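Long-range contact in farnesyl pyrophosphate synthetase (Staphylococcus aureus, PDB 5H9D), which probably builds heptaprenyl diphosphate by magnesium-dependent chain elongation, as expected of a trans-prenyl diphosphate synthase of the FPP/GGPP synthase family: residues 193-207 and 284-298. Sequence-based numbering, arbitrary orientation.
Sequences KLKMIGHYIGMSFQI and SSKYLSKALNLISEL
Tyr200 and Tyr287 interlock as reciprocal knobs where helices 188-215 and 276-296 run antiparallel, their local axes 8.1 Å apart and inclined at 161°. The Tyr200 ring drops into the hollow formed by Tyr287, Lys290, Ala291 and Leu294. Lys290 CB lies over one of its faces, 3.7 Å from the ring centroid, in a CH-pi contact, so the aliphatic part of a lysine serves here as an apolar lid. Tyr287 fills the matching hollow among Tyr200, Met203, Ser204 and Ile207. Met203 CB stands almost exactly above the centre of that ring, 3.8 Å from its centroid; bends at chi2 (-70°) and chi3 (-59°) fold the thioether back, bringing CE to 3.6 Å from Tyr287 OH. The two tyrosine side chains cross at about a right angle, with Tyr200 CD1 at the edge of the Tyr287 ring.

Small residues let the backbones close in: Ala291 offers a lone methyl to Tyr200 CB, and beyond the rings Ser204 OG and Ser284 OG share a 3.1 Å hydrogen bond. Toward the other end, Leu294 is a third knob, held among Lys193, Met196, Ile197 and Tyr200. Ile197, beta-branched, sets its CD1 against Ile295 CG1, and the same Ile197 CD1 meets Leu298 CD1 tip to tip at 3.7 Å. Helix 302-315 of the same chain touches Ile201 and Ile295, extending this all-helical packing of the prenyl synthase fold.

With the serine pair as the clear hydrogen bond between the segments, cohesion probably comes mainly from complementary apolar and aromatic surfaces.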
# COMPACT_ATOMS: atom_id res chain seq x y z
N LYS A 193 -14.63 -18.57 -7.64
CA LYS A 193 -15.20 -17.92 -8.81
C LYS A 193 -14.97 -16.40 -8.76
O LYS A 193 -14.51 -15.79 -9.72
CB LYS A 193 -16.70 -18.20 -8.89
CG LYS A 193 -17.22 -18.24 -10.30
CD LYS A 193 -16.65 -19.45 -10.99
CE LYS A 193 -17.29 -20.77 -10.47
NZ LYS A 193 -18.78 -20.86 -10.77
N LEU A 194 -15.28 -15.79 -7.62
CA LEU A 194 -15.10 -14.36 -7.48
C LEU A 194 -13.63 -13.97 -7.39
O LEU A 194 -13.24 -12.89 -7.84
CB LEU A 194 -15.93 -13.86 -6.30
CG LEU A 194 -17.42 -13.96 -6.67
CD1 LEU A 194 -18.30 -13.86 -5.43
CD2 LEU A 194 -17.76 -12.87 -7.66
N LYS A 195 -12.79 -14.84 -6.83
CA LYS A 195 -11.37 -14.53 -6.80
C LYS A 195 -10.92 -14.37 -8.27
O LYS A 195 -10.29 -13.38 -8.62
CB LYS A 195 -10.58 -15.65 -6.12
CG LYS A 195 -9.06 -15.35 -6.00
CD LYS A 195 -8.19 -16.58 -6.36
CE LYS A 195 -8.19 -17.69 -5.30
NZ LYS A 195 -7.12 -17.53 -4.23
N MET A 196 -11.27 -15.34 -9.12
CA MET A 196 -10.91 -15.28 -10.54
C MET A 196 -11.58 -14.13 -11.33
O MET A 196 -10.91 -13.49 -12.15
CB MET A 196 -11.21 -16.62 -11.25
CG MET A 196 -10.31 -17.75 -10.76
SD MET A 196 -10.58 -19.27 -11.62
CE MET A 196 -9.36 -19.09 -12.79
N ILE A 197 -12.88 -13.88 -11.09
CA ILE A 197 -13.58 -12.79 -11.78
C ILE A 197 -12.85 -11.47 -11.50
O ILE A 197 -12.52 -10.70 -12.42
CB ILE A 197 -15.02 -12.62 -11.28
CG1 ILE A 197 -15.87 -13.82 -11.71
CG2 ILE A 197 -15.60 -11.31 -11.81
CD1 ILE A 197 -17.28 -13.76 -11.24
N GLY A 198 -12.61 -11.23 -10.21
CA GLY A 198 -11.92 -10.02 -9.80
C GLY A 198 -10.52 -9.90 -10.39
O GLY A 198 -10.12 -8.84 -10.83
N HIS A 199 -9.77 -11.00 -10.39
CA HIS A 199 -8.44 -10.95 -10.95
C HIS A 199 -8.45 -10.57 -12.42
O HIS A 199 -7.62 -9.77 -12.84
CB HIS A 199 -7.73 -12.29 -10.74
CG HIS A 199 -6.50 -12.46 -11.58
ND1 HIS A 199 -6.55 -12.89 -12.88
CD2 HIS A 199 -5.20 -12.19 -11.32
CE1 HIS A 199 -5.33 -12.87 -13.40
NE2 HIS A 199 -4.50 -12.45 -12.47
N TYR A 200 -9.39 -11.12 -13.21
CA TYR A 200 -9.49 -10.78 -14.65
C TYR A 200 -9.91 -9.32 -14.87
O TYR A 200 -9.43 -8.67 -15.80
CB TYR A 200 -10.48 -11.69 -15.42
CG TYR A 200 -10.12 -13.17 -15.50
CD1 TYR A 200 -8.79 -13.58 -15.56
CD2 TYR A 200 -11.11 -14.14 -15.55
CE1 TYR A 200 -8.46 -14.91 -15.68
CE2 TYR A 200 -10.80 -15.48 -15.68
CZ TYR A 200 -9.46 -15.86 -15.74
OH TYR A 200 -9.12 -17.19 -15.91
N ILE A 201 -10.82 -8.81 -14.04
CA ILE A 201 -11.25 -7.43 -14.18
C ILE A 201 -10.06 -6.53 -13.92
O ILE A 201 -9.84 -5.57 -14.65
CB ILE A 201 -12.38 -7.10 -13.18
CG1 ILE A 201 -13.73 -7.41 -13.84
CG2 ILE A 201 -12.27 -5.62 -12.66
CD1 ILE A 201 -14.65 -8.15 -12.95
N GLY A 202 -9.28 -6.86 -12.88
CA GLY A 202 -8.09 -6.11 -12.53
C GLY A 202 -7.04 -6.06 -13.62
O GLY A 202 -6.40 -5.03 -13.82
N MET A 203 -6.82 -7.17 -14.33
CA MET A 203 -5.84 -7.21 -15.41
C MET A 203 -6.33 -6.31 -16.54
O MET A 203 -5.57 -5.48 -17.08
CB MET A 203 -5.65 -8.64 -15.94
CG MET A 203 -5.06 -9.62 -14.90
SD MET A 203 -3.34 -9.30 -14.52
CE MET A 203 -2.57 -9.47 -16.14
N SER A 204 -7.60 -6.45 -16.89
CA SER A 204 -8.18 -5.62 -17.93
C SER A 204 -8.12 -4.14 -17.56
O SER A 204 -7.82 -3.27 -18.38
CB SER A 204 -9.63 -6.01 -18.14
OG SER A 204 -10.34 -4.90 -18.65
N PHE A 205 -8.43 -3.87 -16.29
CA PHE A 205 -8.43 -2.55 -15.72
C PHE A 205 -7.15 -1.81 -16.09
O PHE A 205 -7.18 -0.79 -16.78
CB PHE A 205 -8.55 -2.68 -14.20
CG PHE A 205 -8.75 -1.36 -13.47
CD1 PHE A 205 -9.81 -0.52 -13.78
CD2 PHE A 205 -7.91 -0.99 -12.43
CE1 PHE A 205 -10.02 0.66 -13.07
CE2 PHE A 205 -8.12 0.17 -11.72
CZ PHE A 205 -9.17 0.99 -12.03
N GLN A 206 -6.02 -2.35 -15.61
CA GLN A 206 -4.70 -1.79 -15.84
C GLN A 206 -4.32 -1.68 -17.32
O GLN A 206 -3.73 -0.69 -17.74
CB GLN A 206 -3.63 -2.62 -15.10
CG GLN A 206 -2.22 -1.99 -15.12
CD GLN A 206 -2.22 -0.55 -14.55
OE1 GLN A 206 -2.50 -0.34 -13.36
NE2 GLN A 206 -1.93 0.44 -15.42
N ILE A 207 -4.65 -2.70 -18.10
CA ILE A 207 -4.30 -2.64 -19.50
C ILE A 207 -4.98 -1.42 -20.11
O ILE A 207 -4.41 -0.73 -20.96
CB ILE A 207 -4.69 -3.92 -20.25
CG1 ILE A 207 -3.84 -5.08 -19.74
CG2 ILE A 207 -4.48 -3.71 -21.73
CD1 ILE A 207 -4.09 -6.41 -20.40
N SER A 284 -7.31 -6.52 -23.32
CA SER A 284 -8.15 -6.07 -22.25
C SER A 284 -9.45 -6.82 -22.45
O SER A 284 -9.96 -7.47 -21.53
CB SER A 284 -8.38 -4.56 -22.37
OG SER A 284 -9.33 -4.07 -21.44
N SER A 285 -9.96 -6.75 -23.68
CA SER A 285 -11.21 -7.41 -24.03
C SER A 285 -11.27 -8.90 -23.82
O SER A 285 -12.26 -9.40 -23.28
CB SER A 285 -11.58 -7.09 -25.45
OG SER A 285 -12.40 -5.95 -25.44
N LYS A 286 -10.25 -9.61 -24.25
CA LYS A 286 -10.27 -11.03 -24.03
C LYS A 286 -10.37 -11.27 -22.51
O LYS A 286 -11.11 -12.15 -22.04
CB LYS A 286 -9.01 -11.68 -24.60
CG LYS A 286 -8.96 -13.15 -24.35
CD LYS A 286 -7.84 -13.80 -25.08
CE LYS A 286 -8.04 -13.72 -26.58
NZ LYS A 286 -7.07 -14.62 -27.21
N TYR A 287 -9.62 -10.46 -21.75
CA TYR A 287 -9.61 -10.55 -20.28
C TYR A 287 -10.98 -10.32 -19.68
O TYR A 287 -11.36 -11.03 -18.75
CB TYR A 287 -8.61 -9.55 -19.66
CG TYR A 287 -7.29 -10.20 -19.30
CD1 TYR A 287 -7.24 -11.34 -18.48
CD2 TYR A 287 -6.08 -9.69 -19.81
CE1 TYR A 287 -6.03 -11.96 -18.16
CE2 TYR A 287 -4.83 -10.31 -19.49
CZ TYR A 287 -4.83 -11.45 -18.67
OH TYR A 287 -3.64 -12.07 -18.33
N LEU A 288 -11.71 -9.35 -20.22
CA LEU A 288 -13.06 -9.04 -19.77
C LEU A 288 -14.06 -10.19 -20.04
O LEU A 288 -14.94 -10.44 -19.23
CB LEU A 288 -13.53 -7.75 -20.43
CG LEU A 288 -13.20 -6.44 -19.69
CD1 LEU A 288 -13.70 -5.25 -20.49
CD2 LEU A 288 -13.86 -6.45 -18.30
N SER A 289 -13.92 -10.88 -21.18
CA SER A 289 -14.78 -12.01 -21.50
C SER A 289 -14.47 -13.12 -20.51
O SER A 289 -15.37 -13.75 -19.98
CB SER A 289 -14.49 -12.53 -22.91
OG SER A 289 -14.65 -11.50 -23.86
N LYS A 290 -13.20 -13.37 -20.26
CA LYS A 290 -12.89 -14.41 -19.30
C LYS A 290 -13.66 -14.11 -18.02
O LYS A 290 -14.06 -15.03 -17.29
CB LYS A 290 -11.38 -14.48 -19.01
CG LYS A 290 -10.64 -15.55 -19.81
CD LYS A 290 -9.15 -15.51 -19.52
CE LYS A 290 -8.42 -16.70 -20.11
NZ LYS A 290 -9.02 -17.99 -19.62
N ALA A 291 -13.88 -12.83 -17.73
CA ALA A 291 -14.58 -12.48 -16.50
C ALA A 291 -16.09 -12.63 -16.66
O ALA A 291 -16.75 -13.12 -15.76
CB ALA A 291 -14.22 -11.06 -16.06
N LEU A 292 -16.62 -12.20 -17.81
CA LEU A 292 -18.06 -12.30 -18.08
C LEU A 292 -18.54 -13.74 -18.16
O LEU A 292 -19.65 -14.05 -17.77
CB LEU A 292 -18.39 -11.55 -19.35
CG LEU A 292 -18.37 -10.06 -19.00
CD1 LEU A 292 -18.21 -9.20 -20.22
CD2 LEU A 292 -19.68 -9.73 -18.29
N ASN A 293 -17.68 -14.62 -18.65
CA ASN A 293 -18.02 -16.03 -18.74
C ASN A 293 -18.30 -16.57 -17.33
O ASN A 293 -19.33 -17.20 -17.07
CB ASN A 293 -16.88 -16.83 -19.40
CG ASN A 293 -17.08 -18.34 -19.29
OD1 ASN A 293 -18.10 -18.88 -19.73
ND2 ASN A 293 -16.10 -19.02 -18.69
N LEU A 294 -17.38 -16.30 -16.42
CA LEU A 294 -17.50 -16.74 -15.03
C LEU A 294 -18.62 -16.05 -14.27
O LEU A 294 -19.14 -16.60 -13.31
CB LEU A 294 -16.18 -16.48 -14.30
CG LEU A 294 -15.00 -17.40 -14.58
CD1 LEU A 294 -13.79 -16.88 -13.84
CD2 LEU A 294 -15.32 -18.81 -14.10
N ILE A 295 -19.01 -14.85 -14.69
CA ILE A 295 -20.04 -14.15 -13.95
C ILE A 295 -21.35 -14.83 -14.26
O ILE A 295 -22.27 -14.90 -13.43
CB ILE A 295 -20.08 -12.61 -14.33
CG1 ILE A 295 -18.77 -11.94 -13.90
CG2 ILE A 295 -21.25 -11.91 -13.62
CD1 ILE A 295 -18.65 -10.50 -14.31
N SER A 296 -21.42 -15.36 -15.46
CA SER A 296 -22.61 -16.04 -15.93
C SER A 296 -22.82 -17.31 -15.15
O SER A 296 -23.92 -17.62 -14.75
CB SER A 296 -22.46 -16.31 -17.41
OG SER A 296 -22.26 -15.08 -18.08
N GLU A 297 -21.74 -18.03 -14.91
CA GLU A 297 -21.83 -19.26 -14.15
C GLU A 297 -22.27 -19.03 -12.69
O GLU A 297 -22.22 -19.95 -11.88
CB GLU A 297 -20.49 -19.98 -14.23
CG GLU A 297 -20.19 -20.52 -15.63
CD GLU A 297 -18.75 -20.97 -15.83
OE1 GLU A 297 -18.13 -21.55 -14.89
OE2 GLU A 297 -18.23 -20.76 -16.96
N LEU A 298 -22.69 -17.82 -12.36
CA LEU A 298 -23.15 -17.50 -11.00
C LEU A 298 -24.69 -17.39 -10.96
O LEU A 298 -25.32 -17.06 -11.96
CB LEU A 298 -22.55 -16.16 -10.52
CG LEU A 298 -21.12 -16.04 -9.97
CD1 LEU A 298 -20.70 -14.58 -9.95
CD2 LEU A 298 -21.03 -16.64 -8.55